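Local atomic coordinates of manganese-containing pseudocatalase (Thermus thermophilus, PDB entry 2V8T), a protein that probably breaks down hydrogen peroxide to water and oxygen at a pair of manganese ions, as expected of a dimanganese catalase. Residues E36-M41 / E131-E136; M41-Q46 / A190-A195; T68-H73 / F153-A158; I178-V183 / L227-N232. All blocks are in the same frame, centred on the assembly; numbering follows the deposited sequence. Where two conformers were deposited one is given.

Contact 1. Residues E36-M41 / E131-E136; sequences EMSTLM and EHWNGE. With MN (manganese (II) ion), chain C.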
loop_
_atom_site.group_PDB
_atom_site.type_symbol
_atom_site.label_atom_id
_atom_site.label_comp_id
_atom_site.label_asym_id
_atom_site.label_seq_id
_atom_site.Cartn_x
_atom_site.Cartn_y
_atom_site.Cartn_z
ATOM N N GLU A 36 7.869 -1.192 17.914
ATOM C CA GLU A 36 8.343 0.010 18.611
ATOM C C GLU A 36 8.202 1.236 17.752
ATOM O O GLU A 36 8.037 2.352 18.274
ATOM C CB GLU A 36 9.789 -0.202 19.067
ATOM C CG GLU A 36 9.879 -1.226 20.212
ATOM C CD GLU A 36 9.399 -0.707 21.519
ATOM O OE1 GLU A 36 9.103 0.497 21.645
ATOM O OE2 GLU A 36 9.272 -1.493 22.519
ATOM N N MET A 37 8.271 1.121 16.416
ATOM C CA MET A 37 7.971 2.283 15.579
ATOM C C MET A 37 6.576 2.817 15.854
ATOM O O MET A 37 6.347 4.019 15.793
ATOM C CB MET A 37 8.110 1.969 14.089
ATOM C CG MET A 37 9.472 1.852 13.585
ATOM S SD MET A 37 10.289 3.488 13.416
ATOM C CE MET A 37 9.426 4.187 12.003
ATOM N N SER A 38 5.620 1.911 16.056
ATOM C CA SER A 38 4.256 2.331 16.295
ATOM C C SER A 38 4.083 2.996 17.646
ATOM O O SER A 38 3.431 4.046 17.718
ATOM C CB SER A 38 3.285 1.175 16.160
ATOM O OG SER A 38 3.247 0.808 14.793
ATOM N N THR A 39 4.594 2.420 18.710
ATOM C CA THR A 39 4.454 3.106 20.012
ATOM C C THR A 39 5.179 4.443 19.981
ATOM O O THR A 39 4.610 5.474 20.371
ATOM C CB THR A 39 4.856 2.186 21.148
ATOM O OG1 THR A 39 6.163 1.727 20.864
ATOM C CG2 THR A 39 3.887 1.035 21.302
ATOM N N LEU A 40 6.395 4.469 19.435
ATOM C CA LEU A 40 7.121 5.721 19.259
ATOM C C LEU A 40 6.273 6.745 18.558
ATOM O O LEU A 40 6.108 7.889 19.028
ATOM C CB LEU A 40 8.391 5.470 18.460
ATOM C CG LEU A 40 9.099 6.722 17.976
ATOM C CD1 LEU A 40 9.543 7.616 19.116
ATOM C CD2 LEU A 40 10.282 6.319 17.078
ATOM N N MET A 41 5.795 6.431 17.339
ATOM C CA MET A 41 5.203 7.473 16.525
ATOM C C MET A 41 3.820 7.867 17.027
ATOM O O MET A 41 3.415 9.035 16.891
ATOM C CB MET A 41 5.176 7.003 15.074
ATOM C CG MET A 41 6.593 6.888 14.449
ATOM S SD MET A 41 7.261 8.538 13.996
ATOM C CE MET A 41 9.050 8.288 13.956
ATOM N N GLU A 131 6.515 -6.254 5.438
ATOM C CA GLU A 131 5.601 -5.127 5.262
ATOM C C GLU A 131 6.231 -3.914 5.827
ATOM O O GLU A 131 6.622 -3.868 7.017
ATOM C CB GLU A 131 4.239 -5.419 5.889
ATOM C CG GLU A 131 4.075 -5.414 7.396
ATOM C CD GLU A 131 4.643 -6.567 8.240
ATOM O OE1 GLU A 131 5.574 -7.263 7.798
ATOM O OE2 GLU A 131 4.153 -6.670 9.395
ATOM N N HIS A 132 6.328 -2.823 5.033
ATOM C CA HIS A 132 6.970 -1.651 5.572
ATOM C C HIS A 132 6.050 -0.932 6.546
ATOM O O HIS A 132 4.833 -0.858 6.361
ATOM C CB HIS A 132 7.441 -0.713 4.456
ATOM C CG HIS A 132 8.659 -1.223 3.727
ATOM N ND1 HIS A 132 8.618 -2.004 2.619
ATOM C CD2 HIS A 132 9.987 -1.081 4.034
ATOM C CE1 HIS A 132 9.872 -2.264 2.247
ATOM N NE2 HIS A 132 10.738 -1.711 3.077
ATOM N N TRP A 133 6.618 -0.360 7.584
ATOM C CA TRP A 133 5.843 0.390 8.555
ATOM C C TRP A 133 5.115 1.534 7.852
ATOM O O TRP A 133 5.654 2.133 6.922
ATOM C CB TRP A 133 6.793 0.961 9.638
ATOM C CG TRP A 133 6.070 1.593 10.782
ATOM C CD1 TRP A 133 5.595 0.941 11.885
ATOM C CD2 TRP A 133 5.666 2.957 10.930
ATOM N NE1 TRP A 133 4.940 1.813 12.709
ATOM C CE2 TRP A 133 4.947 3.059 12.143
ATOM C CE3 TRP A 133 5.830 4.114 10.145
ATOM C CZ2 TRP A 133 4.403 4.244 12.588
ATOM C CZ3 TRP A 133 5.300 5.315 10.583
ATOM C CH2 TRP A 133 4.586 5.371 11.793
ATOM N N ASN A 134 3.903 1.868 8.297
ATOM C CA ASN A 134 3.143 2.891 7.656
ATOM C C ASN A 134 2.491 3.811 8.675
ATOM O O ASN A 134 2.111 3.414 9.769
ATOM C CB ASN A 134 2.328 2.601 6.488
ATOM C CG ASN A 134 1.044 2.078 6.910
ATOM O OD1 ASN A 134 0.163 2.828 7.262
ATOM N ND2 ASN A 134 0.888 0.780 6.920
ATOM N N GLY A 135 2.345 5.076 8.268
ATOM C CA GLY A 135 1.781 6.091 9.140
ATOM C C GLY A 135 0.379 5.910 9.575
ATOM O O GLY A 135 -0.069 6.560 10.525
ATOM N N GLU A 136 -0.377 5.012 8.930
ATOM C CA GLU A 136 -1.715 4.719 9.397
ATOM C C GLU A 136 -1.727 3.828 10.646
ATOM O O GLU A 136 -2.770 3.562 11.222
ATOM C CB GLU A 136 -2.590 4.186 8.314
ATOM C CG GLU A 136 -4.019 4.854 8.769
ATOM C CD GLU A 136 -5.105 4.590 7.794
ATOM O OE1 GLU A 136 -6.184 4.997 7.946
ATOM O OE2 GLU A 136 -4.839 3.921 6.744
HETATM MN MN MN C . 8.762 0.334 23.779
HETATM O O HOH W 1 6.733 0.560 23.422
HETATM O O HOH W 2 8.697 -1.703 24.691
#
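Where the first turns of helix 36-49, one of the metal-binding helices of a ferritin-like fold, meet the loop that precedes helix 144-166, the indole of W133 lies against M37, S38 and M41. Its NE1 donates to S38 OG at 2.9 Å, with an N-H...O angle of 158° and the hydroxyl close to the ring plane, so the bond holds the indole by its pyrrole edge. The same hydroxyl also hydrogen-bonds to R33 O. With CG of W133 anti to the backbone N (chi1 -172°), the ring reaches across to the helix. M37 CB sits over one face, 3.6 Å from the centroid of the five-membered ring, a CH-pi contact; M37 SD, 5.3 Å from the same centroid, makes a looser Met-aromatic contact. M41 CG comes obliquely to W133 CH2 at the far end of the indole, 3.7 Å away. The residue before M37, E36, chelates the chain C manganese through OE1 (2.2 Å) and OE2 (2.3 Å), and K162 bonds to OE2. M37 and M41 also pack on a second subunit. One helix thus carries metal-bound carboxylate on one side and, on the other, a buried indole whose N-H is satisfied by a serine hydroxyl.

Contact 2. Residues M41-Q46 / A190-A195; sequences MNYMYQ and AAYGKA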
loop_
_atom_site.group_PDB
_atom_site.type_symbol
_atom_site.label_atom_id
_atom_site.label_comp_id
_atom_site.label_asym_id
_atom_site.label_seq_id
_atom_site.Cartn_x
_atom_site.Cartn_y
_atom_site.Cartn_z
ATOM N N MET A 41 5.795 6.431 17.339
ATOM C CA MET A 41 5.203 7.473 16.525
ATOM C C MET A 41 3.820 7.867 17.027
ATOM O O MET A 41 3.415 9.035 16.891
ATOM C CB MET A 41 5.176 7.003 15.074
ATOM C CG MET A 41 6.593 6.888 14.449
ATOM S SD MET A 41 7.261 8.538 13.996
ATOM C CE MET A 41 9.050 8.288 13.956
ATOM N N ASN A 42 3.073 6.921 17.620
ATOM C CA ASN A 42 1.834 7.291 18.267
ATOM C C ASN A 42 2.078 8.380 19.335
ATOM O O ASN A 42 1.416 9.402 19.353
ATOM C CB ASN A 42 1.160 6.059 18.938
ATOM C CG ASN A 42 0.238 5.373 17.946
ATOM O OD1 ASN A 42 -0.893 5.787 17.810
ATOM N ND2 ASN A 42 0.729 4.362 17.239
ATOM N N TYR A 43 3.018 8.078 20.243
ATOM C CA TYR A 43 3.193 9.029 21.367
ATOM C C TYR A 43 3.849 10.298 20.882
ATOM O O TYR A 43 3.547 11.396 21.399
ATOM C CB TYR A 43 3.967 8.364 22.479
ATOM C CG TYR A 43 3.419 7.032 22.897
ATOM C CD1 TYR A 43 2.082 6.632 22.719
ATOM C CD2 TYR A 43 4.276 6.094 23.471
ATOM C CE1 TYR A 43 1.665 5.358 23.012
ATOM C CE2 TYR A 43 3.869 4.818 23.815
ATOM C CZ TYR A 43 2.537 4.446 23.559
ATOM O OH TYR A 43 2.085 3.187 23.821
ATOM N N MET A 44 4.740 10.206 19.906
ATOM C CA MET A 44 5.387 11.399 19.387
ATOM C C MET A 44 4.343 12.332 18.802
ATOM O O MET A 44 4.279 13.523 19.142
ATOM C CB MET A 44 6.432 11.039 18.369
ATOM C CG MET A 44 7.346 12.097 18.038
ATOM S SD MET A 44 8.362 12.721 19.398
ATOM C CE MET A 44 9.268 11.586 19.597
ATOM N N TYR A 45 3.515 11.831 17.856
ATOM C CA TYR A 45 2.521 12.703 17.238
ATOM C C TYR A 45 1.474 13.158 18.231
ATOM O O TYR A 45 1.043 14.312 18.185
ATOM C CB TYR A 45 1.927 12.065 15.989
ATOM C CG TYR A 45 2.850 12.230 14.811
ATOM C CD1 TYR A 45 2.720 13.284 13.924
ATOM C CD2 TYR A 45 3.925 11.390 14.590
ATOM C CE1 TYR A 45 3.600 13.480 12.910
ATOM C CE2 TYR A 45 4.853 11.568 13.567
ATOM C CZ TYR A 45 4.646 12.650 12.721
ATOM O OH TYR A 45 5.519 12.854 11.656
ATOM N N GLN A 46 1.020 12.272 19.147
ATOM C CA GLN A 46 0.092 12.750 20.159
ATOM C C GLN A 46 0.703 13.902 20.949
ATOM O O GLN A 46 0.034 14.874 21.306
ATOM C CB GLN A 46 -0.315 11.622 21.120
ATOM C CG GLN A 46 -1.238 10.609 20.454
ATOM C CD GLN A 46 -1.383 9.376 21.311
ATOM O OE1 GLN A 46 -1.020 9.406 22.484
ATOM N NE2 GLN A 46 -1.909 8.292 20.765
ATOM N N ALA A 190 0.985 0.352 32.700
ATOM C CA ALA A 190 0.572 0.788 34.042
ATOM C C ALA A 190 0.388 2.301 34.089
ATOM O O ALA A 190 -0.538 2.792 34.748
ATOM C CB ALA A 190 1.627 0.332 35.074
ATOM N N ALA A 191 1.285 3.055 33.440
ATOM C CA ALA A 191 1.229 4.495 33.487
ATOM C C ALA A 191 -0.024 5.006 32.761
ATOM O O ALA A 191 -0.738 5.875 33.260
ATOM C CB ALA A 191 2.494 5.112 32.879
ATOM N N TYR A 192 -0.288 4.472 31.563
ATOM C CA TYR A 192 -1.507 4.864 30.864
ATOM C C TYR A 192 -2.759 4.413 31.609
ATOM O O TYR A 192 -3.774 5.122 31.627
ATOM C CB TYR A 192 -1.494 4.348 29.419
ATOM C CG TYR A 192 -0.417 4.998 28.566
ATOM C CD1 TYR A 192 -0.185 6.365 28.596
ATOM C CD2 TYR A 192 0.387 4.234 27.722
ATOM C CE1 TYR A 192 0.777 6.951 27.781
ATOM C CE2 TYR A 192 1.358 4.815 26.919
ATOM C CZ TYR A 192 1.548 6.184 26.940
ATOM O OH TYR A 192 2.494 6.823 26.186
ATOM N N GLY A 193 -2.676 3.251 32.268
ATOM C CA GLY A 193 -3.794 2.811 33.072
ATOM C C GLY A 193 -4.056 3.748 34.265
ATOM O O GLY A 193 -5.211 4.079 34.559
ATOM N N LYS A 194 -2.981 4.168 34.937
ATOM C CA LYS A 194 -3.115 5.156 36.025
ATOM C C LYS A 194 -3.650 6.475 35.512
ATOM O O LYS A 194 -4.468 7.121 36.184
ATOM C CB LYS A 194 -1.748 5.325 36.730
ATOM C CG LYS A 194 -1.369 4.140 37.601
ATOM C CD LYS A 194 0.065 4.270 38.141
ATOM C CE LYS A 194 0.537 3.070 38.934
ATOM N NZ LYS A 194 -0.159 2.999 40.261
ATOM N N ALA A 195 -3.215 6.907 34.328
ATOM C CA ALA A 195 -3.736 8.133 33.768
ATOM C C ALA A 195 -5.258 8.009 33.513
ATOM O O ALA A 195 -6.028 8.908 33.843
ATOM C CB ALA A 195 -3.011 8.458 32.462
#
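An edge-to-face aromatic pair, Y43 with Y192, joins helix 36-49 to helix 172-200 inside the subunit, where the nearest CA atoms, those of the two tyrosines, are 11.4 Å apart. In both, CG is anti to the carbonyl carbon (chi1 -51° and -66°), which sends the rings toward each other between the helices. The edge of Y192 is directed at the face of Y43, with centroids 5.1 Å apart and planes at 62°. It is the phenol oxygen that leads: Y192 OH stands over the centre of the Y43 ring, 3.2 Å above its plane, and its nearest ring atom is Y43 CD2 at 3.3 Å. Behind the oxygen, Y192 CE2 comes to 3.6 Å from Y43 CZ. The hydroxyls fare differently. Y43 OH hydrogen-bonds to E155, a manganese ligand, whereas the buried Y192 OH has no hydrogen-bonding partner in the model and sits over the pi face of Y43. Y43 is thus a second-shell residue. Around the pair, helix 57-85 contributes I66 to both tyrosines and A67 and E70 to Y43, while helix 144-166 supplies L148 to Y192 and N151 to Y43, so side chains from all four long helices converge here.

Contact 3. Residues T68-H73 / F153-A158; sequences TEELGH and FLEVAA. With MN (manganese (II) ion), chain C; MN (manganese (II) ion), chain D.
Metal coordination, not direct packing, joins E70 to E155. E70 bridges the two manganese ions: OE1 binds the chain C ion and OE2 the chain D ion, each at 2.1 Å. E155 answers from the opposite direction as a chelating ligand of the chain D ion, through OE1 at 2.4 Å and OE2 at 2.2 Å. Bends at chi2 (-64° in E70, -74° in E155) fold both side chains round to the metal, and their carboxylate planes end only 10° apart. E70 OE2 and E155 OE2 lie 3.1 Å from each other, a closeness of two acceptors that the shared cation makes tolerable. H73 ND1 completes this segment's share at the chain C ion, 2.2 Å away, and water 1 bridges both metals, while water 2 binds the chain C ion alone.

Hydrogen bonds form a second shell. H73 NE2 donates weakly to E69 OE2, at 2.9 Å; that carboxylate oxygen also meets R184 in a salt bridge, and E69 OE1 bonds to H188. Y43 OH bonds to E155 OE2, helping to fix the rotation of that carboxylate.

E36 and H188 supply the remaining protein ligands of the chain C and chain D ions, respectively. A carboxylate-bridged dinuclear centre fed by glutamates and histidines from helices 36-49, 57-85, 144-166 and 172-200 is the hallmark of the ferritin-like four-helix bundle.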
loop_
_atom_site.group_PDB
_atom_site.type_symbol
_atom_site.label_atom_id
_atom_site.label_comp_id
_atom_site.label_asym_id
_atom_site.label_seq_id
_atom_site.Cartn_x
_atom_site.Cartn_y
_atom_site.Cartn_z
ATOM N N THR A 68 9.749 9.807 24.172
ATOM C CA THR A 68 11.207 9.889 24.152
ATOM C C THR A 68 11.843 8.547 24.485
ATOM O O THR A 68 12.824 8.139 23.883
ATOM C CB THR A 68 11.686 10.995 25.095
ATOM O OG1 THR A 68 10.970 12.180 24.790
ATOM C CG2 THR A 68 13.170 11.246 24.935
ATOM N N GLU A 69 11.290 7.848 25.502
ATOM C CA GLU A 69 11.811 6.529 25.816
ATOM C C GLU A 69 11.706 5.594 24.582
ATOM O O GLU A 69 12.617 4.805 24.310
ATOM C CB GLU A 69 11.083 5.886 27.014
ATOM C CG GLU A 69 11.716 4.541 27.312
ATOM C CD GLU A 69 11.268 3.807 28.562
ATOM O OE1 GLU A 69 10.406 4.313 29.327
ATOM O OE2 GLU A 69 11.786 2.666 28.741
ATOM N N GLU A 70 10.576 5.664 23.855
ATOM C CA GLU A 70 10.410 4.751 22.720
ATOM C C GLU A 70 11.436 4.994 21.632
ATOM O O GLU A 70 11.742 4.049 20.862
ATOM C CB GLU A 70 8.990 4.841 22.142
ATOM C CG GLU A 70 7.823 4.603 23.090
ATOM C CD GLU A 70 7.687 3.216 23.718
ATOM O OE1 GLU A 70 8.630 2.473 23.708
ATOM O OE2 GLU A 70 6.620 2.959 24.314
ATOM N N LEU A 71 12.037 6.176 21.529
ATOM C CA LEU A 71 13.151 6.369 20.585
ATOM C C LEU A 71 14.269 5.381 20.869
ATOM O O LEU A 71 14.890 4.818 19.961
ATOM C CB LEU A 71 13.705 7.811 20.668
ATOM C CG LEU A 71 12.830 8.902 20.084
ATOM C CD1 LEU A 71 13.328 10.278 20.552
ATOM C CD2 LEU A 71 12.830 8.838 18.569
ATOM N N GLY A 72 14.621 5.226 22.149
ATOM C CA GLY A 72 15.637 4.281 22.509
ATOM C C GLY A 72 15.222 2.856 22.311
ATOM O O GLY A 72 16.069 1.947 22.212
ATOM N N HIS A 73 13.911 2.587 22.260
ATOM C CA HIS A 73 13.455 1.232 21.983
ATOM C C HIS A 73 13.563 0.874 20.509
ATOM O O HIS A 73 13.936 -0.265 20.205
ATOM C CB HIS A 73 12.055 0.999 22.507
ATOM C CG HIS A 73 11.938 1.095 23.967
ATOM N ND1 HIS A 73 10.754 0.799 24.617
ATOM C CD2 HIS A 73 12.872 1.458 24.908
ATOM C CE1 HIS A 73 10.994 1.012 25.909
ATOM N NE2 HIS A 73 12.259 1.405 26.117
ATOM N N PHE A 153 -4.262 -0.046 25.209
ATOM C CA PHE A 153 -4.385 -1.196 24.286
ATOM C C PHE A 153 -3.083 -1.441 23.522
ATOM O O PHE A 153 -2.617 -2.567 23.406
ATOM C CB PHE A 153 -5.556 -0.954 23.334
ATOM C CG PHE A 153 -5.542 -1.907 22.180
ATOM C CD1 PHE A 153 -5.834 -3.263 22.364
ATOM C CD2 PHE A 153 -5.151 -1.500 20.926
ATOM C CE1 PHE A 153 -5.695 -4.168 21.324
ATOM C CE2 PHE A 153 -5.071 -2.438 19.877
ATOM C CZ PHE A 153 -5.330 -3.784 20.115
ATOM N N LEU A 154 -2.496 -0.360 22.971
ATOM C CA LEU A 154 -1.301 -0.495 22.142
ATOM C C LEU A 154 -0.203 -1.185 22.937
ATOM O O LEU A 154 0.510 -2.051 22.420
ATOM C CB LEU A 154 -0.759 0.844 21.681
ATOM C CG LEU A 154 -0.183 1.065 20.293
ATOM C CD1 LEU A 154 0.607 2.431 20.297
ATOM C CD2 LEU A 154 0.456 -0.157 19.656
ATOM N N GLU A 155 0.020 -0.782 24.197
ATOM C CA GLU A 155 1.055 -1.390 24.971
ATOM C C GLU A 155 0.831 -2.862 25.219
ATOM O O GLU A 155 1.779 -3.653 25.188
ATOM C CB GLU A 155 1.299 -0.643 26.308
ATOM C CG GLU A 155 1.921 0.729 26.118
ATOM C CD GLU A 155 3.397 0.748 25.748
ATOM O OE1 GLU A 155 4.159 -0.180 26.092
ATOM O OE2 GLU A 155 3.876 1.796 25.207
ATOM N N VAL A 156 -0.411 -3.271 25.527
ATOM C CA VAL A 156 -0.639 -4.699 25.793
ATOM C C VAL A 156 -0.654 -5.526 24.492
ATOM O O VAL A 156 -0.258 -6.697 24.522
ATOM C CB VAL A 156 -1.838 -4.942 26.709
ATOM C CG1 VAL A 156 -1.561 -4.369 28.093
ATOM C CG2 VAL A 156 -3.157 -4.436 26.151
ATOM N N ALA A 157 -1.076 -4.943 23.374
ATOM C CA ALA A 157 -0.953 -5.628 22.081
ATOM C C ALA A 157 0.546 -5.807 21.728
ATOM O O ALA A 157 0.981 -6.885 21.322
ATOM C CB ALA A 157 -1.683 -4.843 21.005
ATOM N N ALA A 158 1.325 -4.746 21.922
ATOM C CA ALA A 158 2.773 -4.826 21.691
ATOM C C ALA A 158 3.403 -5.878 22.594
ATOM O O ALA A 158 4.276 -6.632 22.169
ATOM C CB ALA A 158 3.417 -3.467 21.913
HETATM MN MN MN C . 8.762 0.334 23.779
HETATM MN MN MN D . 6.001 1.226 25.365
HETATM O O HOH W 1 6.733 0.560 23.422
HETATM O O HOH W 2 8.697 -1.703 24.691
#

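Contact 4. Residues I178-V183 / L227-N232; sequences IGYLLV and LGFHRN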
loop_
_atom_site.group_PDB
_atom_site.type_symbol
_atom_site.label_atom_id
_atom_site.label_comp_id
_atom_site.label_asym_id
_atom_site.label_seq_id
_atom_site.Cartn_x
_atom_site.Cartn_y
_atom_site.Cartn_z
ATOM N N ILE A 178 13.941 -8.607 24.671
ATOM C CA ILE A 178 12.509 -8.767 24.870
ATOM C C ILE A 178 12.189 -8.755 26.353
ATOM O O ILE A 178 11.221 -8.151 26.797
ATOM C CB ILE A 178 11.960 -10.002 24.161
ATOM C CG1 ILE A 178 12.050 -9.837 22.654
ATOM C CG2 ILE A 178 10.538 -10.271 24.667
ATOM C CD1 ILE A 178 11.814 -11.107 21.860
ATOM N N GLY A 179 13.005 -9.466 27.168
ATOM C CA GLY A 179 12.740 -9.428 28.596
ATOM C C GLY A 179 12.730 -7.997 29.140
ATOM O O GLY A 179 11.883 -7.639 29.964
ATOM N N TYR A 180 13.684 -7.205 28.696
ATOM C CA TYR A 180 13.760 -5.809 29.145
ATOM C C TYR A 180 12.523 -5.030 28.693
ATOM O O TYR A 180 11.901 -4.298 29.483
ATOM C CB TYR A 180 15.051 -5.157 28.649
ATOM C CG TYR A 180 15.219 -3.760 29.170
ATOM C CD1 TYR A 180 15.489 -3.543 30.510
ATOM C CD2 TYR A 180 15.101 -2.647 28.367
ATOM C CE1 TYR A 180 15.652 -2.269 31.050
ATOM C CE2 TYR A 180 15.243 -1.346 28.940
ATOM C CZ TYR A 180 15.542 -1.204 30.273
ATOM O OH TYR A 180 15.661 0.101 30.787
ATOM N N LEU A 181 12.170 -5.163 27.414
ATOM C CA LEU A 181 11.044 -4.393 26.894
ATOM C C LEU A 181 9.692 -4.901 27.369
ATOM O O LEU A 181 8.728 -4.126 27.373
ATOM C CB LEU A 181 11.141 -4.259 25.391
ATOM C CG LEU A 181 12.363 -3.452 24.893
ATOM C CD1 LEU A 181 12.276 -3.225 23.387
ATOM C CD2 LEU A 181 12.515 -2.103 25.622
ATOM N N LEU A 182 9.601 -6.154 27.807
ATOM C CA LEU A 182 8.375 -6.597 28.510
ATOM C C LEU A 182 8.217 -5.803 29.801
ATOM O O LEU A 182 7.105 -5.396 30.183
ATOM C CB LEU A 182 8.443 -8.082 28.825
ATOM C CG LEU A 182 8.254 -9.009 27.632
ATOM C CD1 LEU A 182 8.593 -10.432 28.036
ATOM C CD2 LEU A 182 6.828 -8.900 27.061
ATOM N N VAL A 183 9.322 -5.587 30.522
ATOM C CA VAL A 183 9.256 -4.818 31.766
ATOM C C VAL A 183 8.922 -3.355 31.473
ATOM O O VAL A 183 8.051 -2.757 32.116
ATOM C CB VAL A 183 10.551 -5.011 32.571
ATOM C CG1 VAL A 183 10.524 -4.073 33.800
ATOM C CG2 VAL A 183 10.672 -6.471 32.975
ATOM N N LEU A 227 15.801 -6.307 39.562
ATOM C CA LEU A 227 16.605 -5.096 39.601
ATOM C C LEU A 227 15.761 -3.835 39.855
ATOM O O LEU A 227 16.337 -2.745 39.980
ATOM C CB LEU A 227 17.402 -4.944 38.299
ATOM C CG LEU A 227 18.448 -6.019 38.055
ATOM C CD1 LEU A 227 19.144 -5.745 36.724
ATOM C CD2 LEU A 227 19.471 -6.042 39.183
ATOM N N GLY A 228 14.436 -3.993 39.929
ATOM C CA GLY A 228 13.535 -2.887 40.241
ATOM C C GLY A 228 12.997 -2.132 39.044
ATOM O O GLY A 228 12.325 -1.107 39.223
ATOM N N PHE A 229 13.252 -2.616 37.827
ATOM C CA PHE A 229 12.995 -1.801 36.648
ATOM C C PHE A 229 11.502 -1.605 36.358
ATOM O O PHE A 229 11.140 -0.644 35.663
ATOM C CB PHE A 229 13.724 -2.329 35.441
ATOM C CG PHE A 229 15.249 -2.218 35.533
ATOM C CD1 PHE A 229 15.915 -1.499 36.494
ATOM C CD2 PHE A 229 16.046 -2.894 34.649
ATOM C CE1 PHE A 229 17.301 -1.391 36.483
ATOM C CE2 PHE A 229 17.416 -2.793 34.662
ATOM C CZ PHE A 229 18.051 -2.032 35.534
ATOM N N HIS A 230 10.626 -2.469 36.876
ATOM C CA HIS A 230 9.191 -2.262 36.748
ATOM C C HIS A 230 8.701 -1.075 37.567
ATOM O O HIS A 230 7.553 -0.633 37.373
ATOM C CB HIS A 230 8.419 -3.516 37.180
ATOM C CG HIS A 230 8.713 -3.921 38.588
ATOM N ND1 HIS A 230 9.989 -4.306 38.957
ATOM C CD2 HIS A 230 7.897 -3.985 39.668
ATOM C CE1 HIS A 230 9.914 -4.602 40.242
ATOM N NE2 HIS A 230 8.676 -4.418 40.714
ATOM N N ARG A 231 9.482 -0.568 38.488
ATOM C CA ARG A 231 9.058 0.577 39.286
ATOM C C ARG A 231 9.387 1.889 38.594
ATOM O O ARG A 231 8.861 2.916 39.015
ATOM C CB ARG A 231 9.767 0.562 40.655
ATOM C CG ARG A 231 9.466 -0.693 41.435
ATOM C CD ARG A 231 10.021 -0.680 42.805
ATOM N NE ARG A 231 9.672 -1.935 43.472
ATOM C CZ ARG A 231 10.548 -2.921 43.616
ATOM N NH1 ARG A 231 11.866 -2.707 43.353
ATOM N NH2 ARG A 231 10.143 -4.135 44.051
ATOM N N ASN A 232 10.298 1.877 37.620
ATOM C CA ASN A 232 10.967 3.103 37.221
ATOM C C ASN A 232 10.356 3.738 36.001
ATOM O O ASN A 232 10.281 3.128 34.919
ATOM C CB ASN A 232 12.434 2.777 36.884
ATOM C CG ASN A 232 13.215 2.295 38.077
ATOM O OD1 ASN A 232 12.774 2.446 39.220
ATOM N ND2 ASN A 232 14.380 1.702 37.797
#
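V183 and Y180, one turn apart on helix 172-200, receive the loop 227-232 by van der Waals contact, with no hydrogen bond between the segments. V183 CG1, set anti to the backbone N (chi1 174°), reaches to the peptide between F229 and H230: it lies 3.5 Å from H230 N and 3.7 Å from F229 C. The CB atoms of F229 and H230 are each 4.0 Å from that same methyl, so one branch of the valine meets two successive residues. Alongside, F229 CD2 approaches the edge of the Y180 ring near its plane, 3.7 Å from Y180 CE1. The two rings are almost perpendicular, at 88°, with centroids 6.0 Å apart.

What brings F229 here is the ending of helix 219-226. G228 closes that helix in a Schellman motif, its positive phi (92°) turning the chain so that F229 heads back toward helix 172-200. L227 CB lies over the centre of one face of the F229 ring, and the backbone tightens again where R231 N bonds to G228 O at 3.0 Å.

Polar bonds anchor the surroundings: Y180 OH bonds to Q9, while H230 NE2 and the R231 guanidinium share D255 OD2, the latter as a salt bridge. R231 also binds a sulfate ion, probably from the crystallisation liquor, and the backbone O of N232 accepts from R184, which in turn salt-bridges E69 near the manganese site.

All four contacts are largely buried, but contact 3 lies nearest the centre of the chain and alone joins its segments through metal. Contacts 1 and 2 share helix 36-49 and M41; contacts 2 and 4 share helix 172-200, though about 6 Å separates their nearest atoms. Contacts 1, 2 and 3 all reach a second subunit, whereas no other chain touches contact 4, where F229 is partly exposed. Chemistry follows place in the fold: coordination in contact 3, a tyrosine pair bonded to a ligand in contact 2, and packing of loops against helices in contact 4 and on the W133 side of contact 1, turned away from the metal that E36 binds. Contact 1 alone has a hydrogen bond between its segments.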